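Local coordinates for protein probable dehydrogenase (Bordetella bronchiseptica, PDB 3MOI) that probably catalyses an NAD(P)-dependent oxidation or reduction, as a dehydrogenase of the Gfo/Idh/MocA family, at residues 1-6 / 65-70; 146-151 / 303-308; 155-160 / 208-213; 127-132 / 295-300. One frame throughout, in Å; residues are numbered along the deposited sequence.

Contact 1: residues 1-6 / 65-70; sequences MKIRFG and MDAVYI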
loop_
_atom_site.group_PDB
_atom_site.type_symbol
_atom_site.label_atom_id
_atom_site.label_comp_id
_atom_site.label_asym_id
_atom_site.label_seq_id
_atom_site.Cartn_x
_atom_site.Cartn_y
_atom_site.Cartn_z
ATOM N N MET A 1 -25.014 32.872 4.645
ATOM C CA MET A 1 -26.347 32.839 3.913
ATOM C C MET A 1 -26.077 32.580 2.414
ATOM O O MET A 1 -25.432 31.580 2.142
ATOM C CB MET A 1 -27.242 34.094 4.177
ATOM C CG MET A 1 -28.766 33.759 4.049
ATOM S SD MET A 1 -29.364 32.746 5.469
ATOM C CE MET A 1 -29.941 34.084 6.563
ATOM N N LYS A 2 -26.534 33.414 1.459
ATOM C CA LYS A 2 -26.227 33.128 0.037
ATOM C C LYS A 2 -24.983 33.869 -0.499
ATOM O O LYS A 2 -24.923 35.095 -0.524
ATOM C CB LYS A 2 -27.414 33.406 -0.865
ATOM C CG LYS A 2 -27.363 32.625 -2.197
ATOM C CD LYS A 2 -28.717 31.949 -2.470
ATOM C CE LYS A 2 -28.743 31.063 -3.708
ATOM N NZ LYS A 2 -30.162 30.796 -4.149
ATOM N N ILE A 3 -24.000 33.106 -0.941
ATOM C CA ILE A 3 -22.752 33.659 -1.438
ATOM C C ILE A 3 -22.839 33.910 -2.947
ATOM O O ILE A 3 -23.137 33.040 -3.727
ATOM C CB ILE A 3 -21.572 32.689 -1.090
ATOM C CG1 ILE A 3 -21.593 32.359 0.410
ATOM C CG2 ILE A 3 -20.238 33.253 -1.476
ATOM C CD1 ILE A 3 -21.989 33.569 1.312
ATOM N N ARG A 4 -22.589 35.132 -3.343
ATOM C CA ARG A 4 -22.586 35.459 -4.738
ATOM C C ARG A 4 -21.150 35.277 -5.265
ATOM O O ARG A 4 -20.216 35.928 -4.789
ATOM C CB ARG A 4 -23.097 36.884 -4.978
ATOM C CG ARG A 4 -24.532 37.164 -4.540
ATOM C CD ARG A 4 -24.832 38.665 -4.451
ATOM N NE ARG A 4 -23.857 39.291 -3.569
ATOM C CZ ARG A 4 -23.878 40.565 -3.151
ATOM N NH1 ARG A 4 -24.862 41.408 -3.498
ATOM N NH2 ARG A 4 -22.891 41.003 -2.366
ATOM N N PHE A 5 -21.015 34.364 -6.217
ATOM C CA PHE A 5 -19.734 33.899 -6.706
ATOM C C PHE A 5 -19.485 34.372 -8.095
ATOM O O PHE A 5 -20.399 34.358 -8.904
ATOM C CB PHE A 5 -19.707 32.384 -6.797
ATOM C CG PHE A 5 -19.161 31.728 -5.612
ATOM C CD1 PHE A 5 -20.003 31.105 -4.694
ATOM C CD2 PHE A 5 -17.799 31.719 -5.381
ATOM C CE1 PHE A 5 -19.472 30.461 -3.577
ATOM C CE2 PHE A 5 -17.273 31.093 -4.263
ATOM C CZ PHE A 5 -18.104 30.463 -3.379
ATOM N N GLY A 6 -18.247 34.771 -8.369
ATOM C CA GLY A 6 -17.776 34.875 -9.755
ATOM C C GLY A 6 -16.829 33.707 -10.079
ATOM O O GLY A 6 -15.973 33.387 -9.266
ATOM N N MET A 65 -20.325 41.049 -5.954
ATOM C CA MET A 65 -20.074 39.632 -5.643
ATOM C C MET A 65 -19.410 39.454 -4.252
ATOM O O MET A 65 -18.863 40.412 -3.699
ATOM C CB MET A 65 -19.412 38.849 -6.843
ATOM C CG MET A 65 -17.897 38.895 -7.112
ATOM S SD MET A 65 -17.285 38.359 -8.807
ATOM C CE MET A 65 -16.428 39.861 -9.005
ATOM N N ASP A 66 -19.552 38.272 -3.630
ATOM C CA ASP A 66 -18.978 38.068 -2.289
ATOM C C ASP A 66 -17.689 37.289 -2.315
ATOM O O ASP A 66 -16.868 37.421 -1.398
ATOM C CB ASP A 66 -19.947 37.276 -1.364
ATOM C CG ASP A 66 -21.251 37.988 -1.130
ATOM O OD1 ASP A 66 -21.235 39.182 -0.666
ATOM O OD2 ASP A 66 -22.269 37.366 -1.496
ATOM N N ALA A 67 -17.558 36.414 -3.317
ATOM C CA ALA A 67 -16.410 35.536 -3.423
ATOM C C ALA A 67 -16.021 35.274 -4.912
ATOM O O ALA A 67 -16.800 35.532 -5.824
ATOM C CB ALA A 67 -16.674 34.219 -2.713
ATOM N N VAL A 68 -14.807 34.748 -5.121
ATOM C CA VAL A 68 -14.370 34.319 -6.413
ATOM C C VAL A 68 -13.913 32.858 -6.345
ATOM O O VAL A 68 -13.212 32.458 -5.401
ATOM C CB VAL A 68 -13.215 35.180 -6.946
ATOM C CG1 VAL A 68 -13.000 34.829 -8.375
ATOM C CG2 VAL A 68 -13.590 36.652 -6.941
ATOM N N TYR A 69 -14.301 32.079 -7.335
ATOM C CA TYR A 69 -13.760 30.754 -7.489
ATOM C C TYR A 69 -12.752 30.869 -8.619
ATOM O O TYR A 69 -13.098 31.251 -9.724
ATOM C CB TYR A 69 -14.847 29.724 -7.776
ATOM C CG TYR A 69 -14.304 28.375 -8.226
ATOM C CD1 TYR A 69 -13.513 27.577 -7.395
ATOM C CD2 TYR A 69 -14.592 27.888 -9.487
ATOM C CE1 TYR A 69 -13.011 26.327 -7.849
ATOM C CE2 TYR A 69 -14.085 26.686 -9.937
ATOM C CZ TYR A 69 -13.334 25.911 -9.142
ATOM O OH TYR A 69 -12.910 24.728 -9.679
ATOM N N ILE A 70 -11.493 30.621 -8.298
ATOM C CA ILE A 70 -10.375 30.900 -9.198
ATOM C C ILE A 70 -9.905 29.581 -9.771
ATOM O O ILE A 70 -9.328 28.812 -9.036
ATOM C CB ILE A 70 -9.172 31.558 -8.439
ATOM C CG1 ILE A 70 -9.541 32.996 -8.002
ATOM C CG2 ILE A 70 -7.913 31.567 -9.305
ATOM C CD1 ILE A 70 -8.504 33.632 -7.056
#
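Phe5 and Gly6 pair in parallel with Ala67 and Val68, on strands whose axes approach to 4.6 Å at 40°. This is the central join of the Rossmann sheet, where the first and fourth strands lie side by side in the 3-2-1-4-5-6 order. The ladder begins where Arg4 O accepts from both Asp66 N and Ala67 N; then Gly6 N gives to Ala67 O, and Tyr69 N to Gly6 O.

Just before its strand, Asp66 turns its carboxylate back onto Arg4, CG lying opposite its carbonyl carbon and beside its own N (chi1 -62°). Its OD2 receives Arg4 N at 2.9 Å on the anti side, almost straight at 171°, and also Arg4 NE at 3.2 Å. Arg4 NH2 completes the salt bridge to Asp66 OD1 at 3.0 Å. Both arms of this side-on grip come from above the carboxylate plane, and three N-H groups together fix the carboxylate's rotation.

On the Phe5 face, Ile3 CG2 and Phe5 CE2 both touch Ala67 CB, at 3.9 and 3.5 Å, while Met22 of helix 12-24 touches Phe5. Tyr69 reaches the Gly-rich turn after the first strand, consistent with a dinucleotide site. Met65 SD lies 3.6 Å from Gly6 CA.

Contact 2: residues 146-151 / 303-308; sequences SMLNCF and MLVTCE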
loop_
_atom_site.group_PDB
_atom_site.type_symbol
_atom_site.label_atom_id
_atom_site.label_comp_id
_atom_site.label_asym_id
_atom_site.label_seq_id
_atom_site.Cartn_x
_atom_site.Cartn_y
_atom_site.Cartn_z
ATOM N N SER A 146 -2.250 4.742 14.164
ATOM C CA SER A 146 -0.874 4.253 14.150
ATOM C C SER A 146 -0.223 4.471 12.788
ATOM O O SER A 146 0.933 4.840 12.708
ATOM C CB SER A 146 -0.799 2.766 14.516
ATOM O OG SER A 146 0.570 2.324 14.525
ATOM N N MET A 147 -0.971 4.258 11.729
ATOM C CA MET A 147 -0.417 4.307 10.404
ATOM C C MET A 147 -1.536 4.421 9.402
ATOM O O MET A 147 -2.599 4.000 9.683
ATOM C CB MET A 147 0.490 3.095 10.114
ATOM C CG MET A 147 -0.175 1.696 9.813
ATOM S SD MET A 147 1.015 0.380 9.404
ATOM C CE MET A 147 -0.215 -0.902 9.342
ATOM N N LEU A 148 -1.307 5.058 8.266
ATOM C CA LEU A 148 -2.255 5.063 7.166
ATOM C C LEU A 148 -1.644 4.418 5.951
ATOM O O LEU A 148 -0.452 4.509 5.752
ATOM C CB LEU A 148 -2.572 6.492 6.753
ATOM C CG LEU A 148 -3.575 7.288 7.579
ATOM C CD1 LEU A 148 -2.810 7.881 8.749
ATOM C CD2 LEU A 148 -4.160 8.311 6.718
ATOM N N ASN A 149 -2.472 3.846 5.088
ATOM C CA ASN A 149 -1.991 3.316 3.811
ATOM C C ASN A 149 -2.865 3.798 2.676
ATOM O O ASN A 149 -4.002 3.482 2.634
ATOM C CB ASN A 149 -2.011 1.799 3.919
ATOM C CG ASN A 149 -1.375 1.099 2.730
ATOM O OD1 ASN A 149 -0.733 1.723 1.894
ATOM N ND2 ASN A 149 -1.534 -0.224 2.668
ATOM N N CYS A 150 -2.360 4.608 1.772
ATOM C CA CYS A 150 -3.158 5.109 0.666
ATOM C C CYS A 150 -2.506 4.682 -0.613
ATOM O O CYS A 150 -1.314 4.920 -0.759
ATOM C CB CYS A 150 -3.179 6.666 0.682
ATOM S SG CYS A 150 -3.690 7.273 2.317
ATOM N N PHE A 151 -3.270 4.174 -1.576
ATOM C CA PHE A 151 -2.716 3.992 -2.916
ATOM C C PHE A 151 -3.773 4.255 -3.967
ATOM O O PHE A 151 -4.953 4.202 -3.686
ATOM C CB PHE A 151 -2.062 2.602 -3.099
ATOM C CG PHE A 151 -3.002 1.467 -2.827
ATOM C CD1 PHE A 151 -3.216 1.023 -1.527
ATOM C CD2 PHE A 151 -3.750 0.900 -3.865
ATOM C CE1 PHE A 151 -4.115 0.028 -1.255
ATOM C CE2 PHE A 151 -4.683 -0.102 -3.607
ATOM C CZ PHE A 151 -4.864 -0.551 -2.302
ATOM N N MET A 303 -7.807 4.006 0.908
ATOM C CA MET A 303 -7.212 4.664 2.025
ATOM C C MET A 303 -7.559 3.850 3.255
ATOM O O MET A 303 -8.713 3.846 3.659
ATOM C CB MET A 303 -7.767 6.093 2.104
ATOM C CG MET A 303 -7.214 7.053 0.966
ATOM S SD MET A 303 -7.624 8.851 1.053
ATOM C CE MET A 303 -8.184 8.880 2.674
ATOM N N LEU A 304 -6.564 3.156 3.816
ATOM C CA LEU A 304 -6.712 2.263 4.962
ATOM C C LEU A 304 -6.076 2.814 6.253
ATOM O O LEU A 304 -4.854 2.898 6.371
ATOM C CB LEU A 304 -6.073 0.873 4.621
ATOM C CG LEU A 304 -6.771 0.043 3.505
ATOM C CD1 LEU A 304 -5.889 -0.876 2.683
ATOM C CD2 LEU A 304 -7.888 -0.761 4.130
ATOM N N VAL A 305 -6.891 3.167 7.236
ATOM C CA VAL A 305 -6.370 3.887 8.403
ATOM C C VAL A 305 -6.316 2.912 9.507
ATOM O O VAL A 305 -7.350 2.437 9.904
ATOM C CB VAL A 305 -7.320 5.005 8.800
ATOM C CG1 VAL A 305 -6.832 5.755 10.014
ATOM C CG2 VAL A 305 -7.559 5.868 7.605
ATOM N N THR A 306 -5.156 2.576 10.026
ATOM C CA THR A 306 -5.198 1.580 11.031
ATOM C C THR A 306 -5.026 2.199 12.424
ATOM O O THR A 306 -4.007 2.800 12.779
ATOM C CB THR A 306 -4.322 0.281 10.663
ATOM O OG1 THR A 306 -3.313 0.020 11.622
ATOM C CG2 THR A 306 -3.808 0.297 9.338
ATOM N N CYS A 307 -6.103 2.114 13.201
ATOM C CA CYS A 307 -6.107 2.611 14.557
ATOM C C CYS A 307 -6.023 1.493 15.578
ATOM O O CYS A 307 -6.093 0.348 15.229
ATOM C CB CYS A 307 -7.335 3.449 14.789
ATOM S SG CYS A 307 -7.739 4.528 13.420
ATOM N N GLU A 308 -5.835 1.859 16.842
ATOM C CA GLU A 308 -5.778 0.912 17.952
ATOM C C GLU A 308 -6.985 -0.054 17.945
ATOM O O GLU A 308 -6.821 -1.234 18.113
ATOM C CB GLU A 308 -5.777 1.647 19.307
ATOM C CG GLU A 308 -4.449 2.246 19.768
ATOM C CD GLU A 308 -4.586 3.362 20.875
ATOM O OE1 GLU A 308 -5.605 4.136 20.946
ATOM O OE2 GLU A 308 -3.607 3.448 21.661
#
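Met147 pairs with Thr306 and Asn149 with Leu304 as hydrogen-bonded antiparallel pairs, with Leu148–Val305 and Cys150–Met303 as the non-hydrogen-bonded pairs between and beyond them. Leu304 N reaches Asn149 O at 2.8 Å and 177°. Ser146 N also bonds Thr306 O, at 3.0 Å, so Ser146 and Met147 both face Thr306: a classic beta bulge at this end of the ladder.

The apolar contacts fall on two faces. On one, Leu148 CG lies 4.2 Å from Val305 CG2 and Cys150 SG 3.8 Å from Met303 CG, and Ile189 of helix 179-190 packs on Leu148 and Met303. On the other, Met147 CG sits between the backbone N and the carbonyl carbon (chi1 76°), and the extended chain crosses Thr306 obliquely, CE 3.8 Å from Thr306 CG2. Leu304 CD1 meets the edge of the Phe151 ring.

Two hydrogen-bonding partners come from the second subunit: Tyr153 OH for Asn149 ND2, and Asn213 ND2 for Ser146 OG. The two subunits' Phe151 rings also meet.

Here the faces differ: the Leu148 face is apolar and lies against helix 179-190; the Met147 face carries apolar, amide and hydroxyl groups at the dimer interface, consistent with Gfo/Idh/MocA relatives, which commonly pair through this sheet.

Contact 3: residues 155-160 / 208-213; sequences DFLYRP and RPTEGN
Thr210 N bonds Arg208 O at 2.8 Å, closing an inverse gamma turn centred on Pro209, and Leu157 CD2 rests on that same carbonyl oxygen. The turn belongs to the link between strands 194-202 and 213-220 of the Gfo/Idh/MocA C-terminal domain, and Leu157 lies in a short 3-10 turn beyond strand 145-153, so two loops at one end of the sheet meet here.

Leu157 runs alongside Arg208 and Thr210, one methyl to each: CD1 lies 3.6 Å from Thr210 CG2, and CD2 lies 4.0 Å from Arg208 CB. A chi1 of -164°, which swings CG to the side opposite the backbone N, carries both methyls to the turn. Thr210 OG1 hydrogen-bonds Thr168 OG1.

The Arg208 chain bends at chi3 (105°) and crosses Tyr158 obliquely, Tyr158 CE1 lying 3.8 Å from Arg208 CD. Arg208 NH1 heads for Leu157 O, but that approach is too short in the model and is doubtful. The sounder hold is the salt bridge from Arg208 NH2 to Glu270 OE2 of helix 270-278, while Tyr158 OH bonds Asp205 OD2.

The 3-10 turn is braced from within. Tyr158 N bonds Asp155 O at 2.9 Å, and Phe156 CA sits 3.6 Å above one face of the Arg159 guanidinium, near its rim. Asp155 OD2 lies in the guanidinium plane of Arg159, where NE gives it a 2.8 Å hydrogen bond, part of a salt bridge.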
loop_
_atom_site.group_PDB
_atom_site.type_symbol
_atom_site.label_atom_id
_atom_site.label_comp_id
_atom_site.label_asym_id
_atom_site.label_seq_id
_atom_site.Cartn_x
_atom_site.Cartn_y
_atom_site.Cartn_z
ATOM N N ASP A 155 -5.107 6.104 -14.705
ATOM C CA ASP A 155 -4.688 6.292 -16.095
ATOM C C ASP A 155 -4.327 7.734 -16.442
ATOM O O ASP A 155 -4.305 8.120 -17.640
ATOM C CB ASP A 155 -5.750 5.779 -17.048
ATOM C CG ASP A 155 -7.021 6.638 -17.041
ATOM O OD1 ASP A 155 -7.998 6.207 -17.759
ATOM O OD2 ASP A 155 -7.020 7.694 -16.317
ATOM N N PHE A 156 -3.960 8.477 -15.415
ATOM C CA PHE A 156 -3.785 9.905 -15.455
ATOM C C PHE A 156 -2.808 10.305 -16.543
ATOM O O PHE A 156 -3.067 11.202 -17.353
ATOM C CB PHE A 156 -3.291 10.396 -14.075
ATOM C CG PHE A 156 -2.809 11.812 -14.058
ATOM C CD1 PHE A 156 -3.672 12.860 -13.717
ATOM C CD2 PHE A 156 -1.504 12.101 -14.320
ATOM C CE1 PHE A 156 -3.238 14.184 -13.697
ATOM C CE2 PHE A 156 -1.044 13.426 -14.277
ATOM C CZ PHE A 156 -1.928 14.470 -13.983
ATOM N N LEU A 157 -1.671 9.659 -16.595
ATOM C CA LEU A 157 -0.681 10.144 -17.532
ATOM C C LEU A 157 -1.192 10.009 -18.982
ATOM O O LEU A 157 -0.716 10.724 -19.849
ATOM C CB LEU A 157 0.659 9.412 -17.374
ATOM C CG LEU A 157 1.824 10.158 -18.059
ATOM C CD1 LEU A 157 2.115 11.406 -17.295
ATOM C CD2 LEU A 157 3.092 9.289 -18.219
ATOM N N TYR A 158 -2.135 9.105 -19.259
ATOM C CA TYR A 158 -2.570 8.908 -20.623
ATOM C C TYR A 158 -3.941 9.524 -20.937
ATOM O O TYR A 158 -4.517 9.202 -21.936
ATOM C CB TYR A 158 -2.497 7.425 -20.987
ATOM C CG TYR A 158 -1.049 6.957 -20.962
ATOM C CD1 TYR A 158 -0.227 7.076 -22.081
ATOM C CD2 TYR A 158 -0.476 6.487 -19.796
ATOM C CE1 TYR A 158 1.123 6.678 -22.042
ATOM C CE2 TYR A 158 0.852 6.104 -19.761
ATOM C CZ TYR A 158 1.636 6.201 -20.885
ATOM O OH TYR A 158 2.938 5.800 -20.800
ATOM N N ARG A 159 -4.437 10.421 -20.091
ATOM C CA ARG A 159 -5.571 11.244 -20.452
ATOM C C ARG A 159 -5.038 12.328 -21.385
ATOM O O ARG A 159 -3.848 12.573 -21.435
ATOM C CB ARG A 159 -6.198 11.873 -19.206
ATOM C CG ARG A 159 -6.500 10.859 -18.131
ATOM C CD ARG A 159 -7.363 11.397 -17.034
ATOM N NE ARG A 159 -7.408 10.430 -15.943
ATOM C CZ ARG A 159 -7.489 10.713 -14.640
ATOM N NH1 ARG A 159 -7.564 11.968 -14.201
ATOM N NH2 ARG A 159 -7.480 9.709 -13.768
ATOM N N PRO A 160 -5.907 12.946 -22.172
ATOM C CA PRO A 160 -5.455 13.933 -23.144
ATOM C C PRO A 160 -4.873 15.211 -22.530
ATOM O O PRO A 160 -5.549 15.862 -21.767
ATOM C CB PRO A 160 -6.739 14.253 -23.923
ATOM C CG PRO A 160 -7.525 13.010 -23.858
ATOM C CD PRO A 160 -7.252 12.438 -22.497
ATOM N N ARG A 208 6.522 10.931 -22.586
ATOM C CA ARG A 208 5.698 11.785 -21.751
ATOM C C ARG A 208 6.432 12.012 -20.428
ATOM O O ARG A 208 6.007 11.529 -19.414
ATOM C CB ARG A 208 4.316 11.146 -21.510
ATOM C CG ARG A 208 3.648 10.540 -22.735
ATOM C CD ARG A 208 2.149 10.356 -22.513
ATOM N NE ARG A 208 1.421 11.387 -23.252
ATOM C CZ ARG A 208 0.251 11.908 -22.910
ATOM N NH1 ARG A 208 -0.399 11.527 -21.817
ATOM N NH2 ARG A 208 -0.282 12.832 -23.677
ATOM N N PRO A 209 7.505 12.802 -20.453
ATOM C CA PRO A 209 8.539 12.700 -19.440
ATOM C C PRO A 209 8.285 13.542 -18.221
ATOM O O PRO A 209 9.069 14.419 -17.893
ATOM C CB PRO A 209 9.798 13.177 -20.193
ATOM C CG PRO A 209 9.315 14.123 -21.165
ATOM C CD PRO A 209 7.838 13.827 -21.442
ATOM N N THR A 210 7.186 13.266 -17.547
ATOM C CA THR A 210 6.939 13.858 -16.289
ATOM C C THR A 210 6.709 12.693 -15.331
ATOM O O THR A 210 6.660 11.565 -15.732
ATOM C CB THR A 210 5.750 14.821 -16.330
ATOM O OG1 THR A 210 5.620 15.461 -15.036
ATOM C CG2 THR A 210 4.465 14.098 -16.679
ATOM N N GLU A 211 6.568 12.977 -14.049
ATOM C CA GLU A 211 6.429 11.934 -13.088
ATOM C C GLU A 211 5.087 11.253 -13.279
ATOM O O GLU A 211 4.060 11.894 -13.249
ATOM C CB GLU A 211 6.545 12.502 -11.671
ATOM C CG GLU A 211 7.963 12.857 -11.250
ATOM C CD GLU A 211 8.467 14.196 -11.743
ATOM O OE1 GLU A 211 7.609 15.028 -12.110
ATOM O OE2 GLU A 211 9.733 14.410 -11.787
ATOM N N GLY A 212 5.108 9.953 -13.471
ATOM C CA GLY A 212 3.907 9.162 -13.427
ATOM C C GLY A 212 3.704 8.228 -12.252
ATOM O O GLY A 212 2.574 7.789 -12.042
ATOM N N ASN A 213 4.750 7.907 -11.473
ATOM C CA ASN A 213 4.538 7.146 -10.219
ATOM C C ASN A 213 5.360 7.585 -9.043
ATOM O O ASN A 213 6.472 8.092 -9.161
ATOM C CB ASN A 213 4.781 5.663 -10.431
ATOM C CG ASN A 213 6.247 5.338 -10.828
ATOM O OD1 ASN A 213 6.750 5.835 -11.803
ATOM N ND2 ASN A 213 6.887 4.499 -10.081
#

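Contact 4: residues 127-132 / 295-300; sequences DPVVRT and RKQPHF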
loop_
_atom_site.group_PDB
_atom_site.type_symbol
_atom_site.label_atom_id
_atom_site.label_comp_id
_atom_site.label_asym_id
_atom_site.label_seq_id
_atom_site.Cartn_x
_atom_site.Cartn_y
_atom_site.Cartn_z
ATOM N N ASP A 127 -13.896 15.363 -0.154
ATOM C CA ASP A 127 -14.730 14.192 -0.271
ATOM C C ASP A 127 -15.318 13.882 1.082
ATOM O O ASP A 127 -14.586 13.817 2.052
ATOM C CB ASP A 127 -13.972 12.958 -0.716
ATOM C CG ASP A 127 -13.564 13.007 -2.172
ATOM O OD1 ASP A 127 -13.897 14.023 -2.818
ATOM O OD2 ASP A 127 -12.843 12.051 -2.639
ATOM N N PRO A 128 -16.643 13.673 1.160
ATOM C CA PRO A 128 -17.201 13.356 2.490
ATOM C C PRO A 128 -16.664 12.084 3.089
ATOM O O PRO A 128 -16.644 11.966 4.286
ATOM C CB PRO A 128 -18.722 13.196 2.231
ATOM C CG PRO A 128 -18.972 13.932 0.956
ATOM C CD PRO A 128 -17.687 13.763 0.134
ATOM N N VAL A 129 -16.235 11.116 2.302
ATOM C CA VAL A 129 -15.647 9.938 2.941
ATOM C C VAL A 129 -14.416 10.308 3.775
ATOM O O VAL A 129 -14.238 9.786 4.883
ATOM C CB VAL A 129 -15.356 8.790 1.963
ATOM C CG1 VAL A 129 -16.679 8.329 1.262
ATOM C CG2 VAL A 129 -14.284 9.176 0.965
ATOM N N VAL A 130 -13.622 11.270 3.295
ATOM C CA VAL A 130 -12.454 11.743 4.029
ATOM C C VAL A 130 -12.851 12.544 5.239
ATOM O O VAL A 130 -12.278 12.426 6.306
ATOM C CB VAL A 130 -11.567 12.581 3.138
ATOM C CG1 VAL A 130 -10.467 13.213 3.944
ATOM C CG2 VAL A 130 -11.020 11.701 1.943
ATOM N N ARG A 131 -13.853 13.362 5.105
ATOM C CA ARG A 131 -14.375 14.066 6.277
ATOM C C ARG A 131 -14.924 13.081 7.274
ATOM O O ARG A 131 -14.744 13.230 8.494
ATOM C CB ARG A 131 -15.476 15.011 5.853
ATOM C CG ARG A 131 -16.119 15.859 6.967
ATOM C CD ARG A 131 -16.913 16.996 6.264
ATOM N NE ARG A 131 -18.209 17.240 6.890
ATOM C CZ ARG A 131 -18.623 18.424 7.355
ATOM N NH1 ARG A 131 -17.840 19.518 7.291
ATOM N NH2 ARG A 131 -19.833 18.519 7.901
ATOM N N THR A 132 -15.557 12.040 6.762
ATOM C CA THR A 132 -16.093 11.008 7.656
ATOM C C THR A 132 -14.999 10.293 8.378
ATOM O O THR A 132 -15.168 10.050 9.561
ATOM C CB THR A 132 -16.989 9.986 6.950
ATOM O OG1 THR A 132 -17.935 10.691 6.147
ATOM C CG2 THR A 132 -17.717 9.114 7.983
ATOM N N ARG A 295 -25.475 8.969 -8.181
ATOM C CA ARG A 295 -24.101 8.565 -7.896
ATOM C C ARG A 295 -23.810 8.271 -6.413
ATOM O O ARG A 295 -24.545 8.676 -5.505
ATOM C CB ARG A 295 -23.128 9.623 -8.446
ATOM C CG ARG A 295 -22.924 10.869 -7.583
ATOM C CD ARG A 295 -22.405 12.077 -8.409
ATOM N NE ARG A 295 -21.011 12.371 -8.127
ATOM C CZ ARG A 295 -20.538 13.472 -7.524
ATOM N NH1 ARG A 295 -21.336 14.486 -7.142
ATOM N NH2 ARG A 295 -19.220 13.580 -7.323
ATOM N N LYS A 296 -22.716 7.548 -6.191
ATOM C CA LYS A 296 -22.297 7.164 -4.848
ATOM C C LYS A 296 -21.148 8.108 -4.354
ATOM O O LYS A 296 -20.881 9.141 -4.971
ATOM C CB LYS A 296 -21.889 5.666 -4.836
ATOM C CG LYS A 296 -23.034 4.608 -4.822
ATOM C CD LYS A 296 -23.804 4.587 -6.130
ATOM C CE LYS A 296 -24.765 3.398 -6.210
ATOM N NZ LYS A 296 -24.079 2.173 -6.771
ATOM N N GLN A 297 -20.481 7.768 -3.241
ATOM C CA GLN A 297 -19.439 8.634 -2.673
ATOM C C GLN A 297 -18.157 8.665 -3.503
ATOM O O GLN A 297 -17.676 7.655 -3.935
ATOM C CB GLN A 297 -19.069 8.227 -1.267
ATOM C CG GLN A 297 -20.063 8.548 -0.230
ATOM C CD GLN A 297 -20.433 10.008 -0.180
ATOM O OE1 GLN A 297 -19.612 10.893 -0.460
ATOM N NE2 GLN A 297 -21.703 10.275 0.177
ATOM N N PRO A 298 -17.593 9.849 -3.707
ATOM C CA PRO A 298 -16.315 9.972 -4.391
ATOM C C PRO A 298 -15.186 9.515 -3.505
ATOM O O PRO A 298 -15.363 9.433 -2.285
ATOM C CB PRO A 298 -16.204 11.480 -4.636
ATOM C CG PRO A 298 -17.582 11.940 -4.585
ATOM C CD PRO A 298 -18.196 11.158 -3.489
ATOM N N HIS A 299 -14.034 9.249 -4.100
ATOM C CA HIS A 299 -12.903 8.597 -3.365
ATOM C C HIS A 299 -11.600 8.808 -4.139
ATOM O O HIS A 299 -11.636 9.176 -5.305
ATOM C CB HIS A 299 -13.163 7.092 -3.193
ATOM C CG HIS A 299 -12.866 6.286 -4.418
ATOM N ND1 HIS A 299 -11.723 5.524 -4.548
ATOM C CD2 HIS A 299 -13.564 6.109 -5.568
ATOM C CE1 HIS A 299 -11.730 4.922 -5.729
ATOM N NE2 HIS A 299 -12.842 5.246 -6.362
ATOM N N PHE A 300 -10.457 8.574 -3.533
ATOM C CA PHE A 300 -9.216 8.667 -4.313
ATOM C C PHE A 300 -8.326 7.468 -4.032
ATOM O O PHE A 300 -7.599 7.412 -3.032
ATOM C CB PHE A 300 -8.492 9.978 -3.989
ATOM C CG PHE A 300 -7.443 10.341 -4.977
ATOM C CD1 PHE A 300 -7.794 10.784 -6.219
ATOM C CD2 PHE A 300 -6.102 10.284 -4.637
ATOM C CE1 PHE A 300 -6.848 11.146 -7.157
ATOM C CE2 PHE A 300 -5.125 10.624 -5.565
ATOM C CZ PHE A 300 -5.509 11.059 -6.853
#
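Asp127, Pro128 and Val129 meet Gln297 and Pro298 in a buried van der Waals contact that no hydrogen bond crosses; it sets the start of helix 128-139 against the loop leading into strand 302-307.

Val129 meets the loop with both methyls. CG1 slides past Gln297, 3.5 Å from its CB, and CG2 touches Pro298 O at 3.4 Å. The Gln297 chain folds at chi2 (-56°), which brings OE1 to the Pro128 ring, 3.4 Å from CG and 3.5 Å from CD. Asp127 lays its carboxylate obliquely across Pro298, with OD1 3.9 Å from Pro298 CB. Its OD2 comes near His299 N, but at a poor angle; both oxygens have hydrogen-bonding partners outside the two segments.

On the helix side, Pro128 O is gripped from opposite faces of its plane by Thr132 N and by Thr132 OG1, the latter at 2.6 Å; OG1 also hydrogen-bonds Ile333 N. On the loop side, His299 is tied away from the helix: ND1 bonds Gly301 O, NE2 bonds Leu245 O, and the ring stacks on His242.

Although the Asp127 side chain makes no capping bond, the sequence is a familiar helix start: an aspartate at the N-cap with a proline at the first helical position.

Overall arrangement
From the N terminus, contact 1 closes first, joining strands 3-8 and 67-70 within the nucleotide-binding domain. Its centre lies about 36 Å from that of contact 2, across the centre of the chain. Next, 127-132 opens contact 4 and 146-151 opens contact 2. Contact 3, between 155-160 and 208-213, opens and closes within both spans and ties two loops at one end of the large sheet. The chain then returns at 295-300 to close contact 4 and at 303-308 to close contact 2, pairing strands 145-153 and 302-307 of that sheet, so these two cross. They touch where Met303 packs on Val130, joining helix 128-139 to the sheet.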